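Alpha/beta hydrolase fold protein (Ochrobactrum, PDB 4G9E) hydrolyses N-acyl homoserine lactones, the signal molecules of bacterial quorum sensing, and is seen here with the ring-opened N-butanoyl-L-homoserine bound. Local coordinates at residues R119-E133 and R201-N215. Residues are numbered along the deposited sequence; the frame is centred on the assembly and turned at random.
Sequences RGLMITGTPPVAREE and RDIVAEAQLPIAVVN
Leu-121 and Ile-123 pair with Ile-211 and Val-213 in parallel register, a worked example of alpha/beta hydrolase strands knit by backbone and sorted by side chain. Both use N and O in hydrogen bonds: Leu-121 N to Pro-210 O (3.0 Å), Ala-212 N to Leu-121 O, Ile-123 N to Ala-212 O, Val-214 N to Ile-123 O. On one face Met-122, bent at chi3 (-74°), turns its CE over Ala-212 CB at 3.7 Å and lies obliquely against Val-214. On the other, Ile-123 CG1 runs beside Val-213 CG2 (4.0 Å). At the strand ends Thr-124 OG1 donates to Val-214 O (2.8 Å), Asn-215 OD1 receives Gly-125 N, its ND2 shares a water with Thr-126 N, and Gly-125 O accepts from Ser-102 OG, the probable elbow nucleophile. Pro-128 and Val-204 side chains cross at about a right angle, Pro-128 CB against Val-204 CG2. Arg-201 NH1 makes two salt bridges: Glu-133 OE2 (2.9 Å) lies in the guanidinium plane but is met from above its own carboxylate, the planes 81° apart; Glu-132 OE2, 3.1 Å from Arg-201 NH1, is met on its syn side, tilted from the guanidinium plane. Arg-201 NE bridges in plane to Asp-202 OD1, and Ala-130 CB rests over one guanidinium face, toward its rim. A leucine here would probably leave three carboxylates without their shared cation. Strand 97-101 flanks 120-124 on its other edge; helix 103-111 packs on Val-204.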
ATOM      1  N   ARG A 119       8.353   1.717  12.468  1.00  8.61           N
ATOM      2  CA  ARG A 119       8.014   0.996  13.687  1.00  8.79           C
ATOM      3  C   ARG A 119       7.274  -0.307  13.442  1.00  7.96           C
ATOM      4  O   ARG A 119       7.198  -1.157  14.320  1.00  9.36           O
ATOM      5  CB  ARG A 119       7.296   1.897  14.684  1.00 10.66           C
ATOM      6  CG  ARG A 119       8.324   2.749  15.424  1.00 14.08           C
ATOM      7  CD  ARG A 119       7.783   3.496  16.604  1.00 16.91           C
ATOM      8  NE  ARG A 119       7.137   4.731  16.193  1.00 17.09           N
ATOM      9  CZ  ARG A 119       6.599   5.597  17.043  1.00 18.01           C
ATOM     10  NH1 ARG A 119       6.645   5.356  18.348  1.00 18.54           N
ATOM     11  NH2 ARG A 119       6.023   6.701  16.592  1.00 18.98           N
ATOM     12  N   GLY A 120       6.745  -0.468  12.236  1.00  7.57           N
ATOM     13  CA  GLY A 120       6.082  -1.693  11.843  1.00  7.27           C
ATOM     14  C   GLY A 120       5.571  -1.516  10.431  1.00  6.61           C
ATOM     15  O   GLY A 120       5.431  -0.383   9.971  1.00  7.14           O
ATOM     16  N   LEU A 121       5.285  -2.629   9.763  1.00  6.78           N
ATOM     17  CA  LEU A 121       4.714  -2.614   8.419  1.00  6.75           C
ATOM     18  C   LEU A 121       3.537  -3.566   8.381  1.00  6.58           C
ATOM     19  O   LEU A 121       3.697  -4.739   8.723  1.00  6.91           O
ATOM     20  CB  LEU A 121       5.762  -3.084   7.408  1.00  7.10           C
ATOM     21  CG  LEU A 121       5.276  -3.318   5.975  1.00  7.02           C
ATOM     22  CD1 LEU A 121       4.825  -2.021   5.348  1.00  7.86           C
ATOM     23  CD2 LEU A 121       6.393  -3.942   5.144  1.00  8.28           C
ATOM     24  N   MET A 122       2.366  -3.070   7.978  1.00  6.24           N
ATOM     25  CA  MET A 122       1.217  -3.939   7.714  1.00  6.49           C
ATOM     26  C   MET A 122       0.977  -3.965   6.213  1.00  6.27           C
ATOM     27  O   MET A 122       0.942  -2.909   5.580  1.00  6.82           O
ATOM     28  CB  MET A 122      -0.044  -3.448   8.438  1.00  7.44           C
ATOM     29  CG  MET A 122      -1.276  -4.307   8.122  1.00  7.49           C
ATOM     30  SD  MET A 122      -2.782  -3.802   8.971  1.00  8.51           S
ATOM     31  CE  MET A 122      -2.408  -4.393  10.621  1.00  9.36           C
ATOM     32  N   ILE A 123       0.825  -5.167   5.664  1.00  6.39           N
ATOM     33  CA  ILE A 123       0.576  -5.337   4.235  1.00  6.63           C
ATOM     34  C   ILE A 123      -0.735  -6.075   3.995  1.00  7.57           C
ATOM     35  O   ILE A 123      -1.013  -7.120   4.608  1.00  7.82           O
ATOM     36  CB  ILE A 123       1.761  -6.030   3.521  1.00  7.72           C
ATOM     37  CG1 ILE A 123       2.074  -7.403   4.132  1.00  8.38           C
ATOM     38  CG2 ILE A 123       2.995  -5.125   3.554  1.00  8.87           C
ATOM     39  CD1 ILE A 123       3.137  -8.197   3.366  1.00  9.35           C
ATOM     40  N   THR A 124      -1.537  -5.501   3.103  1.00  6.73           N
ATOM     41  CA  THR A 124      -2.854  -6.009   2.762  1.00  7.07           C
ATOM     42  C   THR A 124      -2.950  -6.051   1.249  1.00  7.28           C
ATOM     43  O   THR A 124      -2.681  -5.052   0.578  1.00  7.68           O
ATOM     44  CB  THR A 124      -3.941  -5.071   3.320  1.00  8.46           C
ATOM     45  OG1 THR A 124      -3.963  -5.172   4.749  1.00  8.42           O
ATOM     46  CG2 THR A 124      -5.324  -5.397   2.751  1.00  9.92           C
ATOM     47  N   GLY A 125      -3.322  -7.203   0.705  1.00  7.71           N
ATOM     48  CA  GLY A 125      -3.396  -7.359  -0.737  1.00  8.02           C
ATOM     49  C   GLY A 125      -2.040  -7.552  -1.392  1.00  8.01           C
ATOM     50  O   GLY A 125      -1.901  -7.326  -2.588  1.00  8.35           O
ATOM     51  N   THR A 126      -1.059  -8.004  -0.613  1.00  7.65           N
ATOM     52  CA  THR A 126       0.341  -8.065  -1.022  1.00  7.55           C
ATOM     53  C   THR A 126       0.957  -9.408  -0.662  1.00  7.76           C
ATOM     54  O   THR A 126       1.160  -9.698   0.513  1.00  8.48           O
ATOM     55  CB  THR A 126       1.143  -6.998  -0.259  1.00  7.75           C
ATOM     56  OG1 THR A 126       0.562  -5.707  -0.466  1.00  8.20           O
ATOM     57  CG2 THR A 126       2.608  -6.984  -0.678  1.00  7.84           C
ATOM     58  N   PRO A 127       1.294 -10.225  -1.673  1.00  8.53           N
ATOM     59  CA  PRO A 127       2.096 -11.419  -1.406  1.00  8.94           C
ATOM     60  C   PRO A 127       3.576 -11.082  -1.606  1.00  8.47           C
ATOM     61  O   PRO A 127       3.967 -10.700  -2.710  1.00  8.97           O
ATOM     62  CB  PRO A 127       1.628 -12.390  -2.491  1.00 10.09           C
ATOM     63  CG  PRO A 127       1.260 -11.505  -3.651  1.00 10.32           C
ATOM     64  CD  PRO A 127       0.886 -10.142  -3.087  1.00  9.18           C
ATOM     65  N   PRO A 128       4.398 -11.192  -0.553  1.00  8.55           N
ATOM     66  CA  PRO A 128       5.831 -10.977  -0.776  1.00  8.60           C
ATOM     67  C   PRO A 128       6.336 -12.096  -1.677  1.00  9.80           C
ATOM     68  O   PRO A 128       6.195 -13.270  -1.335  1.00 12.28           O
ATOM     69  CB  PRO A 128       6.420 -11.073   0.637  1.00  9.34           C
ATOM     70  CG  PRO A 128       5.267 -10.740   1.553  1.00  9.73           C
ATOM     71  CD  PRO A 128       4.088 -11.392   0.873  1.00  9.07           C
ATOM     72  N   VAL A 129       6.858 -11.737  -2.844  1.00  9.67           N
ATOM     73  CA  VAL A 129       7.299 -12.715  -3.828  1.00  9.70           C
ATOM     74  C   VAL A 129       8.634 -12.308  -4.407  1.00  9.70           C
ATOM     75  O   VAL A 129       8.886 -11.129  -4.613  1.00 10.50           O
ATOM     76  CB  VAL A 129       6.296 -12.858  -5.009  1.00 10.45           C
ATOM     77  CG1 VAL A 129       5.066 -13.631  -4.586  1.00 11.55           C
ATOM     78  CG2 VAL A 129       5.918 -11.496  -5.587  1.00 12.02           C
ATOM     79  N   ALA A 130       9.490 -13.294  -4.649  1.00 10.67           N
ATOM     80  CA  ALA A 130      10.638 -13.105  -5.514  1.00 11.27           C
ATOM     81  C   ALA A 130      10.098 -13.028  -6.937  1.00 10.97           C
ATOM     82  O   ALA A 130       8.972 -13.457  -7.201  1.00 11.56           O
ATOM     83  CB  ALA A 130      11.597 -14.266  -5.373  1.00 12.38           C
ATOM     84  N   ARG A 131      10.890 -12.502  -7.864  1.00 11.46           N
ATOM     85  CA  ARG A 131      10.370 -12.287  -9.206  1.00 12.84           C
ATOM     86  C   ARG A 131       9.835 -13.573  -9.843  1.00 13.65           C
ATOM     87  O   ARG A 131       8.851 -13.536 -10.579  1.00 15.23           O
ATOM     88  CB  ARG A 131      11.415 -11.627 -10.106  1.00 13.44           C
ATOM     89  CG  ARG A 131      12.586 -12.515 -10.464  1.00 12.80           C
ATOM     90  CD  ARG A 131      13.563 -11.799 -11.364  1.00 13.18           C
ATOM     91  NE  ARG A 131      14.446 -12.752 -12.008  1.00 14.52           N
ATOM     92  CZ  ARG A 131      15.273 -12.445 -12.997  1.00 14.83           C
ATOM     93  NH1 ARG A 131      15.338 -11.201 -13.439  1.00 14.08           N
ATOM     94  NH2 ARG A 131      16.032 -13.384 -13.536  1.00 16.72           N
ATOM     95  N   GLU A 132      10.462 -14.710  -9.554  1.00 13.15           N
ATOM     96  CA  GLU A 132      10.033 -15.965 -10.170  1.00 14.35           C
ATOM     97  C   GLU A 132       8.754 -16.545  -9.550  1.00 14.62           C
ATOM     98  O   GLU A 132       8.212 -17.533 -10.044  1.00 16.44           O
ATOM     99  CB  GLU A 132      11.155 -17.006 -10.156  1.00 16.72           C
ATOM    100  CG  GLU A 132      11.492 -17.598  -8.801  1.00 19.48           C
ATOM    101  CD  GLU A 132      12.420 -16.733  -7.958  1.00 21.48           C
ATOM    102  OE1 GLU A 132      12.814 -15.624  -8.397  1.00 20.27           O
ATOM    103  OE2 GLU A 132      12.754 -17.181  -6.838  1.00 24.06           O
ATOM    104  N   GLU A 133       8.268 -15.915  -8.483  1.00 12.90           N
ATOM    105  CA  GLU A 133       7.119 -16.408  -7.732  1.00 12.80           C
ATOM    106  C   GLU A 133       5.849 -15.627  -8.010  1.00 11.93           C
ATOM    107  O   GLU A 133       4.832 -15.861  -7.369  1.00 11.74           O
ATOM    108  CB  GLU A 133       7.413 -16.353  -6.233  1.00 12.38           C
ATOM    109  CG  GLU A 133       8.527 -17.276  -5.805  1.00 13.73           C
ATOM    110  CD  GLU A 133       8.955 -17.066  -4.369  1.00 14.98           C
ATOM    111  OE1 GLU A 133       8.714 -15.975  -3.804  1.00 13.37           O
ATOM    112  OE2 GLU A 133       9.558 -18.002  -3.805  1.00 18.73           O
ATOM    113  N   ARG A 201      10.839 -11.608  -1.061  1.00  9.64           N
ATOM    114  CA  ARG A 201      10.792 -12.809  -0.251  1.00 10.34           C
ATOM    115  C   ARG A 201      11.901 -12.771   0.791  1.00  9.99           C
ATOM    116  O   ARG A 201      11.664 -12.993   1.982  1.00 10.18           O
ATOM    117  CB  ARG A 201      10.925 -14.051  -1.122  1.00 12.19           C
ATOM    118  CG  ARG A 201      10.978 -15.340  -0.339  1.00 12.63           C
ATOM    119  CD  ARG A 201      11.404 -16.476  -1.241  1.00 15.50           C
ATOM    120  NE  ARG A 201      12.742 -16.221  -1.762  1.00 19.56           N
ATOM    121  CZ  ARG A 201      13.158 -16.589  -2.967  1.00 21.63           C
ATOM    122  NH1 ARG A 201      12.338 -17.238  -3.784  1.00 22.76           N
ATOM    123  NH2 ARG A 201      14.395 -16.310  -3.357  1.00 23.36           N
ATOM    124  N   ASP A 202      13.116 -12.472   0.341  1.00  9.77           N
ATOM    125  CA  ASP A 202      14.243 -12.431   1.256  1.00 10.40           C
ATOM    126  C   ASP A 202      14.131 -11.264   2.234  1.00  9.21           C
ATOM    127  O   ASP A 202      14.449 -11.405   3.415  1.00 10.22           O
ATOM    128  CB  ASP A 202      15.568 -12.359   0.500  1.00 12.58           C
ATOM    129  CG  ASP A 202      15.826 -13.593  -0.353  1.00 16.17           C
ATOM    130  OD1 ASP A 202      15.130 -14.614  -0.171  1.00 18.56           O
ATOM    131  OD2 ASP A 202      16.728 -13.542  -1.207  1.00 17.51           O
ATOM    132  N   ILE A 203      13.665 -10.113   1.756  1.00  9.21           N
ATOM    133  CA  ILE A 203      13.541  -8.956   2.631  1.00  8.79           C
ATOM    134  C   ILE A 203      12.613  -9.249   3.806  1.00  8.30           C
ATOM    135  O   ILE A 203      12.969  -8.971   4.951  1.00  8.70           O
ATOM    136  CB  ILE A 203      13.048  -7.714   1.881  1.00  9.01           C
ATOM    137  CG1 ILE A 203      14.154  -7.186   0.973  1.00  9.93           C
ATOM    138  CG2 ILE A 203      12.629  -6.626   2.853  1.00  9.54           C
ATOM    139  CD1 ILE A 203      13.667  -6.213  -0.077  1.00 11.89           C
ATOM    140  N   VAL A 204      11.435  -9.814   3.549  1.00  8.36           N
ATOM    141  CA  VAL A 204      10.509 -10.026   4.658  1.00  8.67           C
ATOM    142  C   VAL A 204      10.966 -11.154   5.582  1.00  9.52           C
ATOM    143  O   VAL A 204      10.688 -11.113   6.779  1.00 10.01           O
ATOM    144  CB  VAL A 204       9.031 -10.206   4.223  1.00  9.13           C
ATOM    145  CG1 VAL A 204       8.548  -9.000   3.428  1.00  9.35           C
ATOM    146  CG2 VAL A 204       8.797 -11.524   3.489  1.00  9.34           C
ATOM    147  N   ALA A 205      11.685 -12.133   5.039  1.00  9.72           N
ATOM    148  CA  ALA A 205      12.206 -13.235   5.843  1.00 10.34           C
ATOM    149  C   ALA A 205      13.241 -12.746   6.845  1.00 10.36           C
ATOM    150  O   ALA A 205      13.337 -13.266   7.960  1.00 12.20           O
ATOM    151  CB  ALA A 205      12.808 -14.320   4.948  1.00 11.02           C
ATOM    152  N   GLU A 206      14.011 -11.740   6.441  1.00 10.23           N
ATOM    153  CA  GLU A 206      15.159 -11.282   7.212  1.00 10.95           C
ATOM    154  C   GLU A 206      14.875 -10.027   8.038  1.00 11.48           C
ATOM    155  O   GLU A 206      15.644  -9.680   8.935  1.00 12.99           O
ATOM    156  CB  GLU A 206      16.346 -11.087   6.263  1.00 11.93           C
ATOM    157  CG  GLU A 206      16.766 -12.402   5.608  1.00 14.44           C
ATOM    158  CD  GLU A 206      17.646 -12.244   4.375  1.00 16.56           C
ATOM    159  OE1 GLU A 206      18.181 -11.143   4.124  1.00 16.74           O
ATOM    160  OE2 GLU A 206      17.802 -13.245   3.643  1.00 19.58           O
ATOM    161  N   ALA A 207      13.750  -9.372   7.763  1.00 10.80           N
ATOM    162  CA  ALA A 207      13.400  -8.136   8.454  1.00 11.84           C
ATOM    163  C   ALA A 207      13.053  -8.387   9.917  1.00 12.04           C
ATOM    164  O   ALA A 207      12.307  -9.311  10.239  1.00 12.78           O
ATOM    165  CB  ALA A 207      12.241  -7.455   7.746  1.00 12.52           C
ATOM    166  N   GLN A 208      13.589  -7.550  10.784  1.00 12.14           N
ATOM    167  CA  GLN A 208      13.370  -7.709  12.238  1.00 12.41           C
ATOM    168  C   GLN A 208      12.124  -6.962  12.751  1.00 11.40           C
ATOM    169  O   GLN A 208      11.593  -7.282  13.812  1.00 11.86           O
ATOM    170  CB  GLN A 208      14.595  -7.202  13.016  1.00 20.00           C
ATOM    171  CG  GLN A 208      15.882  -7.870  12.572  1.00 20.00           C
ATOM    172  CD  GLN A 208      15.774  -9.286  12.889  1.00 20.00           C
ATOM    173  OE1 GLN A 208      15.398 -10.123  12.076  1.00 20.00           O
ATOM    174  NE2 GLN A 208      15.984  -9.575  14.133  1.00 20.00           N
ATOM    175  N   LEU A 209      11.708  -5.922  12.032  1.00 10.78           N
ATOM    176  CA  LEU A 209      10.555  -5.150  12.494  1.00 11.11           C
ATOM    177  C   LEU A 209       9.278  -5.985  12.401  1.00  9.64           C
ATOM    178  O   LEU A 209       9.201  -6.944  11.633  1.00  9.72           O
ATOM    179  CB  LEU A 209      10.397  -3.833  11.726  1.00 11.65           C
ATOM    180  CG  LEU A 209       9.554  -3.830  10.448  1.00 10.76           C
ATOM    181  CD1 LEU A 209       9.351  -2.417   9.926  1.00 12.10           C
ATOM    182  CD2 LEU A 209      10.178  -4.720   9.384  1.00 11.37           C
ATOM    183  N   PRO A 210       8.268  -5.635  13.201  1.00  9.12           N
ATOM    184  CA  PRO A 210       7.009  -6.372  13.090  1.00  9.28           C
ATOM    185  C   PRO A 210       6.377  -6.168  11.720  1.00  8.54           C
ATOM    186  O   PRO A 210       6.230  -5.030  11.265  1.00  8.58           O
ATOM    187  CB  PRO A 210       6.127  -5.727  14.168  1.00 10.56           C
ATOM    188  CG  PRO A 210       7.075  -5.063  15.107  1.00 12.17           C
ATOM    189  CD  PRO A 210       8.216  -4.605  14.251  1.00 10.90           C
ATOM    190  N   ILE A 211       5.992  -7.270  11.091  1.00  7.67           N
ATOM    191  CA  ILE A 211       5.221  -7.212   9.860  1.00  7.28           C
ATOM    192  C   ILE A 211       3.882  -7.892  10.100  1.00  7.15           C
ATOM    193  O   ILE A 211       3.828  -9.051  10.511  1.00  8.00           O
ATOM    194  CB  ILE A 211       5.959  -7.857   8.658  1.00  7.62           C
ATOM    195  CG1 ILE A 211       7.243  -7.077   8.358  1.00  8.18           C
ATOM    196  CG2 ILE A 211       5.034  -7.870   7.450  1.00  9.24           C
ATOM    197  CD1 ILE A 211       8.116  -7.685   7.262  1.00  8.90           C
ATOM    198  N   ALA A 212       2.809  -7.145   9.859  1.00  7.17           N
ATOM    199  CA  ALA A 212       1.454  -7.659   9.984  1.00  7.60           C
ATOM    200  C   ALA A 212       0.898  -7.931   8.605  1.00  7.38           C
ATOM    201  O   ALA A 212       1.146  -7.174   7.660  1.00  7.72           O
ATOM    202  CB  ALA A 212       0.573  -6.649  10.702  1.00  8.00           C
ATOM    203  N   VAL A 213       0.127  -9.004   8.498  1.00  7.33           N
ATOM    204  CA  VAL A 213      -0.452  -9.413   7.229  1.00  7.71           C
ATOM    205  C   VAL A 213      -1.950  -9.590   7.449  1.00  8.04           C
ATOM    206  O   VAL A 213      -2.365 -10.407   8.276  1.00  8.60           O
ATOM    207  CB  VAL A 213       0.166 -10.736   6.737  1.00  8.16           C
ATOM    208  CG1 VAL A 213      -0.472 -11.177   5.426  1.00  9.96           C
ATOM    209  CG2 VAL A 213       1.674 -10.601   6.579  1.00  9.40           C
ATOM    210  N   VAL A 214      -2.753  -8.805   6.736  1.00  7.35           N
ATOM    211  CA  VAL A 214      -4.210  -8.819   6.896  1.00  7.70           C
ATOM    212  C   VAL A 214      -4.844  -8.788   5.510  1.00  7.94           C
ATOM    213  O   VAL A 214      -4.555  -7.890   4.712  1.00  8.28           O
ATOM    214  CB  VAL A 214      -4.697  -7.590   7.691  1.00  8.94           C
ATOM    215  CG1 VAL A 214      -6.215  -7.575   7.781  1.00 10.48           C
ATOM    216  CG2 VAL A 214      -4.069  -7.554   9.087  1.00  9.20           C
ATOM    217  N   ASN A 215      -5.695  -9.768   5.216  1.00  8.42           N
ATOM    218  CA  ASN A 215      -6.333  -9.860   3.902  1.00  8.55           C
ATOM    219  C   ASN A 215      -7.797 -10.217   4.004  1.00  9.33           C
ATOM    220  O   ASN A 215      -8.230 -10.836   4.976  1.00 10.01           O
ATOM    221  CB  ASN A 215      -5.657 -10.916   3.033  1.00  8.63           C
ATOM    222  CG  ASN A 215      -4.355 -10.428   2.472  1.00  8.49           C
ATOM    223  OD1 ASN A 215      -4.342  -9.623   1.544  1.00  8.99           O
ATOM    224  ND2 ASN A 215      -3.251 -10.881   3.043  1.00  9.14           N
TER
HETATM  225  O   HOH W   1      -0.965  -8.986   2.266  0.94  7.92           O
HETATM  226  O   HOH W   2      15.150 -16.070  -5.926  0.56 40.09           O